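Long-range contacts in UPF0067 GAF domain-containing protein YKL069W (Saccharomyces cerevisiae, PDB 3KO6), which catalyses the reversible reduction of free L-methionine (R)-S-oxide to methionine and helps protect yeast against oxidative stress: residues V62-A67 with I148-L153; P114-Y119 with G127-E132. One frame throughout, in Å; residues are numbered along the deposited sequence.

How the contacts relate
V62-A67 comes first in the chain, leading out of helix 42-59 into strand 64-72. Its partner I148-L153 comes 80 residues later, so contact 1 closes a large loop that holds most of the remaining antiparallel sheet and helix 99-107. Contact 2 is nested inside that loop: P114-Y119, just after strand 111-113, meets G127-E132, where strand 131-138 begins. Strands 131-138 and 144-152 are neighbours in the sheet, and the two contact centres lie about 11 Å apart. Contact 1 pairs two inner strands, while contact 2 ties a loop to the next strand. D149, D151 and E132 bring acid side chains together beside the bound methionine sulfoxide.

Contact 1 of 2, residues V62-A67 with I148-L153; sequences VDINWA and IDIDCL. With SME (methionine sulfoxide), chain C.
D151 is gripped through both backbone groups: N65 N donates to D151 O (2.9 Å), and D151 N donates to W66 O (3.0 Å). N65 and W66 both face D151 in a classic beta bulge, which shifts the antiparallel register by one between the pairs I64-C152 and W66-D151. L153 N binds D63 O at 2.8 Å in an almost straight bond (174° at the hydrogen). I64, A67, I150 and C152 put their side chains on one face of the sheet. There I64 CG2 meets I150 CG2 at 3.9 Å, and V62 CG1 touches C152 SG. W66 and D151 occupy the other face, toward the ligand. The carboxylate oxygen OXT of methionine sulfoxide sits over the centre of the W66 indole, 4.0 Å above its plane, while D151 OD2 lies 2.6 Å from the ligand's other carboxylate oxygen, O. The W66 and D149 side chains cross at about a right angle, CZ3 against CB, with ring and carboxylate planes 54° apart, and D149 OD2 borders the ligand CA. N65 holds CG between its backbone N and carbonyl carbon (chi1 55°), setting the amide beside the D151 backbone; L153 CD2 packs on N65 CG at 3.5 Å, and the CD1 branch reaches the D63 carboxylate. A second shell fixes these groups: N65 ND2 donates to T129 OG1 and D126 OD2, which settles the rotation of the amide, while W66 NE1 binds K88 O and the indole stacks with F85. In the GAF fold, strand 64-72 lies between strands 79-85 and 144-152; I64, A67 and I150 pack on helix 42-59, I150 also meets helix 160-176, and strand 131-138 flanks the other edge of I148-C152.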
loop_
_atom_site.group_PDB
_atom_site.type_symbol
_atom_site.label_atom_id
_atom_site.label_comp_id
_atom_site.label_asym_id
_atom_site.label_seq_id
_atom_site.Cartn_x
_atom_site.Cartn_y
_atom_site.Cartn_z
ATOM N N VAL A 62 0.978 19.563 0.824
ATOM C CA VAL A 62 -0.440 19.246 0.998
ATOM C C VAL A 62 -0.605 18.233 2.141
ATOM O O VAL A 62 0.001 17.164 2.123
ATOM C CB VAL A 62 -1.093 18.726 -0.295
ATOM C CG1 VAL A 62 -2.567 18.367 -0.048
ATOM C CG2 VAL A 62 -0.980 19.766 -1.404
ATOM N N ASP A 63 -1.417 18.578 3.133
ATOM C CA ASP A 63 -1.584 17.723 4.296
ATOM C C ASP A 63 -2.495 16.507 4.009
ATOM O O ASP A 63 -3.618 16.416 4.507
ATOM C CB ASP A 63 -2.079 18.540 5.491
ATOM C CG ASP A 63 -1.768 17.872 6.813
ATOM O OD1 ASP A 63 -1.057 16.838 6.786
ATOM O OD2 ASP A 63 -2.222 18.376 7.875
ATOM N N ILE A 64 -1.998 15.574 3.201
ATOM C CA ILE A 64 -2.770 14.394 2.831
ATOM C C ILE A 64 -2.735 13.333 3.922
ATOM O O ILE A 64 -1.781 13.280 4.711
ATOM C CB ILE A 64 -2.313 13.794 1.470
ATOM C CG1 ILE A 64 -0.861 13.327 1.515
ATOM C CG2 ILE A 64 -2.498 14.815 0.349
ATOM C CD1 ILE A 64 -0.537 12.359 0.398
ATOM N N ASN A 65 -3.790 12.518 3.983
ATOM C CA ASN A 65 -3.884 11.429 4.974
ATOM C C ASN A 65 -4.131 10.079 4.331
ATOM O O ASN A 65 -4.000 9.049 4.994
ATOM C CB ASN A 65 -4.951 11.701 6.043
ATOM C CG ASN A 65 -6.326 11.976 5.455
ATOM O OD1 ASN A 65 -6.458 12.751 4.510
ATOM N ND2 ASN A 65 -7.359 11.352 6.020
ATOM N N TRP A 66 -4.487 10.096 3.041
ATOM C CA TRP A 66 -4.665 8.872 2.253
ATOM C C TRP A 66 -4.284 9.108 0.803
ATOM O O TRP A 66 -4.548 10.182 0.256
ATOM C CB TRP A 66 -6.113 8.385 2.298
ATOM C CG TRP A 66 -6.236 6.907 2.312
ATOM C CD1 TRP A 66 -5.986 6.099 3.364
ATOM C CD2 TRP A 66 -6.652 6.055 1.235
ATOM N NE1 TRP A 66 -6.208 4.783 3.019
ATOM C CE2 TRP A 66 -6.614 4.730 1.712
ATOM C CE3 TRP A 66 -7.040 6.280 -0.092
ATOM C CZ2 TRP A 66 -6.975 3.628 0.923
ATOM C CZ3 TRP A 66 -7.390 5.170 -0.890
ATOM C CH2 TRP A 66 -7.353 3.869 -0.372
ATOM N N ALA A 67 -3.676 8.097 0.193
ATOM C CA ALA A 67 -3.358 8.102 -1.222
ATOM C C ALA A 67 -3.313 6.647 -1.706
ATOM O O ALA A 67 -2.493 5.868 -1.222
ATOM C CB ALA A 67 -2.024 8.789 -1.442
ATOM N N ILE A 148 -8.472 6.308 -8.646
ATOM C CA ILE A 148 -7.378 6.855 -7.872
ATOM C C ILE A 148 -7.993 7.807 -6.866
ATOM O O ILE A 148 -8.712 8.734 -7.245
ATOM C CB ILE A 148 -6.389 7.652 -8.735
ATOM C CG1 ILE A 148 -6.033 6.886 -10.020
ATOM C CG2 ILE A 148 -5.157 7.993 -7.908
ATOM C CD1 ILE A 148 -5.130 7.683 -11.006
ATOM N N ASP A 149 -7.691 7.584 -5.592
ATOM C CA ASP A 149 -8.287 8.347 -4.503
ATOM C C ASP A 149 -7.230 8.986 -3.613
ATOM O O ASP A 149 -6.228 8.342 -3.240
ATOM C CB ASP A 149 -9.144 7.403 -3.677
ATOM C CG ASP A 149 -9.941 8.115 -2.606
ATOM O OD1 ASP A 149 -9.949 9.365 -2.590
ATOM O OD2 ASP A 149 -10.566 7.420 -1.783
ATOM N N ILE A 150 -7.446 10.256 -3.279
ATOM C CA ILE A 150 -6.570 10.994 -2.342
ATOM C C ILE A 150 -7.420 11.782 -1.341
ATOM O O ILE A 150 -8.358 12.495 -1.738
ATOM C CB ILE A 150 -5.628 12.010 -3.056
ATOM C CG1 ILE A 150 -5.031 11.415 -4.350
ATOM C CG2 ILE A 150 -4.531 12.498 -2.092
ATOM C CD1 ILE A 150 -4.040 12.355 -5.080
ATOM N N ASP A 151 -7.077 11.672 -0.059
ATOM C CA ASP A 151 -7.733 12.438 0.991
ATOM C C ASP A 151 -6.813 13.483 1.609
ATOM O O ASP A 151 -5.609 13.238 1.794
ATOM C CB ASP A 151 -8.174 11.503 2.110
ATOM C CG ASP A 151 -9.232 10.519 1.679
ATOM O OD1 ASP A 151 -9.809 10.651 0.586
ATOM O OD2 ASP A 151 -9.496 9.603 2.457
ATOM N N CYS A 152 -7.389 14.617 1.997
ATOM C CA CYS A 152 -6.628 15.694 2.597
ATOM C C CYS A 152 -7.242 16.122 3.917
ATOM O O CYS A 152 -8.473 16.160 4.054
ATOM C CB CYS A 152 -6.561 16.873 1.637
ATOM S SG CYS A 152 -5.591 18.277 2.210
ATOM N N LEU A 153 -6.387 16.457 4.883
ATOM C CA LEU A 153 -6.821 16.853 6.220
ATOM C C LEU A 153 -7.306 18.306 6.293
ATOM O O LEU A 153 -7.823 18.746 7.325
ATOM C CB LEU A 153 -5.699 16.594 7.238
ATOM C CG LEU A 153 -5.349 15.134 7.557
ATOM C CD1 LEU A 153 -4.234 15.045 8.564
ATOM C CD2 LEU A 153 -6.566 14.367 8.065
HETATM N N SME C . -12.399 4.924 0.317
HETATM C CA SME C . -12.439 6.403 0.447
HETATM C CB SME C . -13.889 6.789 0.703
HETATM C CG SME C . -14.235 8.159 0.090
HETATM S S SME C . -15.644 8.117 -0.877
HETATM O OE SME C . -16.110 6.733 -1.172
HETATM C CE SME C . -16.860 8.999 -0.069
HETATM C C SME C . -11.494 6.903 1.513
HETATM O O SME C . -11.548 8.069 1.899
HETATM O OXT SME C . -10.618 6.160 2.089
#

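Contact 2 of 2, residues P114-Y119 with G127-E132; sequences PDVNKY and GETKSE. With SME (methionine sulfoxide), chain C.
V116 joins the two segments through both its backbone and its side chain. Among the polar links, V116 N donates to K130 O (2.9 Å), the donor tilted 34° from the carbonyl plane. The same oxygen receives a CA-H...O contact from D115 CA at 3.3 Å. K118 N to D115 O and Y119 N to V116 O wind V116-K118 into a short 3-10 turn, and D115 OD1 takes a weak bond from N117 N at its start.

The van der Waals contacts gather on the V116 methyls. With chi1 at -67°, CG1 is anti to the carbonyl carbon and comes to 3.9 Å from E132 CB, the two side chains crossing at about a right angle. CG2 lies instead against a carbonyl oxygen, that of T129. Nearer the sheet, S131 CB likewise rests against a carbonyl oxygen, P114 O, at 3.5 Å, while S131 OG is held by D154 O and G157 N.

K130 and S131 both face C152 of strand 144-152, a classic beta bulge at the entry to strand 131-138 of this GAF domain, and E132 follows it, its backbone bonded to V113.

The ligand contacts fall to E132. CG lies anti to the backbone N (chi1 -168°) and the chain stays extended beyond it, carrying the carboxylate alongside the methylene CG of methionine sulfoxide, with E132 CD 3.4 Å from that carbon. E132 OE1 also lies close to the carboxylates of D149 and D151. An alanine here would keep CB against V116 but would probably open a gap beside the ligand's CG and give it more freedom to shift. V100 and C101 of helix 99-107 also touch the E132 side chain.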
loop_
_atom_site.group_PDB
_atom_site.type_symbol
_atom_site.label_atom_id
_atom_site.label_comp_id
_atom_site.label_asym_id
_atom_site.label_seq_id
_atom_site.Cartn_x
_atom_site.Cartn_y
_atom_site.Cartn_z
ATOM N N PRO A 114 -14.457 19.773 -1.907
ATOM C CA PRO A 114 -13.772 20.695 -1.006
ATOM C C PRO A 114 -14.098 20.478 0.472
ATOM O O PRO A 114 -13.262 20.776 1.323
ATOM C CB PRO A 114 -14.260 22.080 -1.469
ATOM C CG PRO A 114 -15.581 21.832 -2.081
ATOM C CD PRO A 114 -15.535 20.442 -2.669
ATOM N N ASP A 115 -15.303 19.992 0.770
ATOM C CA ASP A 115 -15.722 19.703 2.148
ATOM C C ASP A 115 -16.552 18.426 2.165
ATOM O O ASP A 115 -17.709 18.437 1.752
ATOM C CB ASP A 115 -16.537 20.873 2.716
ATOM C CG ASP A 115 -16.844 20.717 4.205
ATOM O OD1 ASP A 115 -16.713 19.597 4.754
ATOM O OD2 ASP A 115 -17.211 21.728 4.833
ATOM N N VAL A 116 -15.961 17.332 2.637
ATOM C CA VAL A 116 -16.606 16.004 2.562
ATOM C C VAL A 116 -17.810 15.861 3.486
ATOM O O VAL A 116 -18.745 15.115 3.194
ATOM C CB VAL A 116 -15.625 14.829 2.823
ATOM C CG1 VAL A 116 -14.586 14.716 1.694
ATOM C CG2 VAL A 116 -14.971 14.939 4.205
ATOM N N ASN A 117 -17.779 16.572 4.605
ATOM C CA ASN A 117 -18.889 16.547 5.525
ATOM C C ASN A 117 -20.134 17.223 4.943
ATOM O O ASN A 117 -21.242 16.981 5.428
ATOM C CB ASN A 117 -18.471 17.138 6.872
ATOM C CG ASN A 117 -17.302 16.368 7.499
ATOM O OD1 ASN A 117 -17.359 15.142 7.651
ATOM N ND2 ASN A 117 -16.236 17.085 7.849
ATOM N N LYS A 118 -19.946 18.027 3.889
ATOM C CA LYS A 118 -21.062 18.656 3.166
ATOM C C LYS A 118 -21.466 17.897 1.900
ATOM O O LYS A 118 -22.286 18.385 1.109
ATOM C CB LYS A 118 -20.757 20.126 2.826
ATOM C CG LYS A 118 -20.831 21.064 4.019
ATOM C CD LYS A 118 -20.269 22.428 3.685
ATOM C CE LYS A 118 -20.302 23.350 4.889
ATOM N NZ LYS A 118 -19.919 24.722 4.482
ATOM N N TYR A 119 -20.903 16.707 1.725
ATOM C CA TYR A 119 -21.140 15.887 0.541
ATOM C C TYR A 119 -22.088 14.744 0.889
ATOM O O TYR A 119 -21.673 13.778 1.551
ATOM C CB TYR A 119 -19.801 15.338 0.029
ATOM C CG TYR A 119 -19.843 14.576 -1.280
ATOM C CD1 TYR A 119 -19.645 15.238 -2.495
ATOM C CD2 TYR A 119 -20.041 13.193 -1.305
ATOM C CE1 TYR A 119 -19.661 14.543 -3.708
ATOM C CE2 TYR A 119 -20.071 12.488 -2.507
ATOM C CZ TYR A 119 -19.873 13.171 -3.703
ATOM O OH TYR A 119 -19.894 12.494 -4.900
ATOM N N GLY A 127 -12.059 9.584 9.727
ATOM C CA GLY A 127 -12.887 10.672 10.222
ATOM C C GLY A 127 -12.282 12.064 10.104
ATOM O O GLY A 127 -13.009 13.056 10.089
ATOM N N GLU A 128 -10.954 12.142 10.011
ATOM C CA GLU A 128 -10.262 13.441 9.997
ATOM C C GLU A 128 -10.201 14.089 8.605
ATOM O O GLU A 128 -9.850 15.268 8.476
ATOM C CB GLU A 128 -8.859 13.312 10.595
ATOM C CG GLU A 128 -8.819 12.998 12.092
ATOM C CD GLU A 128 -7.397 12.764 12.600
ATOM O OE1 GLU A 128 -6.426 12.879 11.790
ATOM O OE2 GLU A 128 -7.251 12.463 13.815
ATOM N N THR A 129 -10.563 13.321 7.580
ATOM C CA THR A 129 -10.562 13.790 6.194
ATOM C C THR A 129 -11.530 14.934 6.006
ATOM O O THR A 129 -12.712 14.782 6.315
ATOM C CB THR A 129 -10.984 12.667 5.232
ATOM O OG1 THR A 129 -10.070 11.565 5.334
ATOM C CG2 THR A 129 -11.007 13.173 3.809
ATOM N N LYS A 130 -11.036 16.065 5.502
ATOM C CA LYS A 130 -11.891 17.220 5.176
ATOM C C LYS A 130 -12.093 17.399 3.670
ATOM O O LYS A 130 -13.141 17.868 3.237
ATOM C CB LYS A 130 -11.333 18.517 5.760
ATOM C CG LYS A 130 -11.434 18.654 7.260
ATOM C CD LYS A 130 -10.948 20.034 7.694
ATOM C CE LYS A 130 -11.318 20.355 9.135
ATOM N NZ LYS A 130 -10.411 19.681 10.115
ATOM N N SER A 131 -11.097 17.053 2.857
ATOM C CA SER A 131 -11.298 17.152 1.404
ATOM C C SER A 131 -10.805 15.909 0.667
ATOM O O SER A 131 -10.057 15.108 1.235
ATOM C CB SER A 131 -10.676 18.430 0.835
ATOM O OG SER A 131 -9.272 18.454 1.010
ATOM N N GLU A 132 -11.231 15.752 -0.589
ATOM C CA GLU A 132 -10.953 14.537 -1.356
ATOM C C GLU A 132 -10.985 14.752 -2.862
ATOM O O GLU A 132 -11.774 15.542 -3.360
ATOM C CB GLU A 132 -11.963 13.447 -0.970
ATOM C CG GLU A 132 -11.606 12.054 -1.470
ATOM C CD GLU A 132 -12.520 10.945 -0.968
ATOM O OE1 GLU A 132 -12.260 9.778 -1.341
ATOM O OE2 GLU A 132 -13.483 11.218 -0.214
HETATM N N SME C . -12.399 4.924 0.317
HETATM C CA SME C . -12.439 6.403 0.447
HETATM C CB SME C . -13.889 6.789 0.703
HETATM C CG SME C . -14.235 8.159 0.090
HETATM S S SME C . -15.644 8.117 -0.877
HETATM O OE SME C . -16.110 6.733 -1.172
HETATM C CE SME C . -16.860 8.999 -0.069
HETATM C C SME C . -11.494 6.903 1.513
HETATM O O SME C . -11.548 8.069 1.899
HETATM O OXT SME C . -10.618 6.160 2.089
#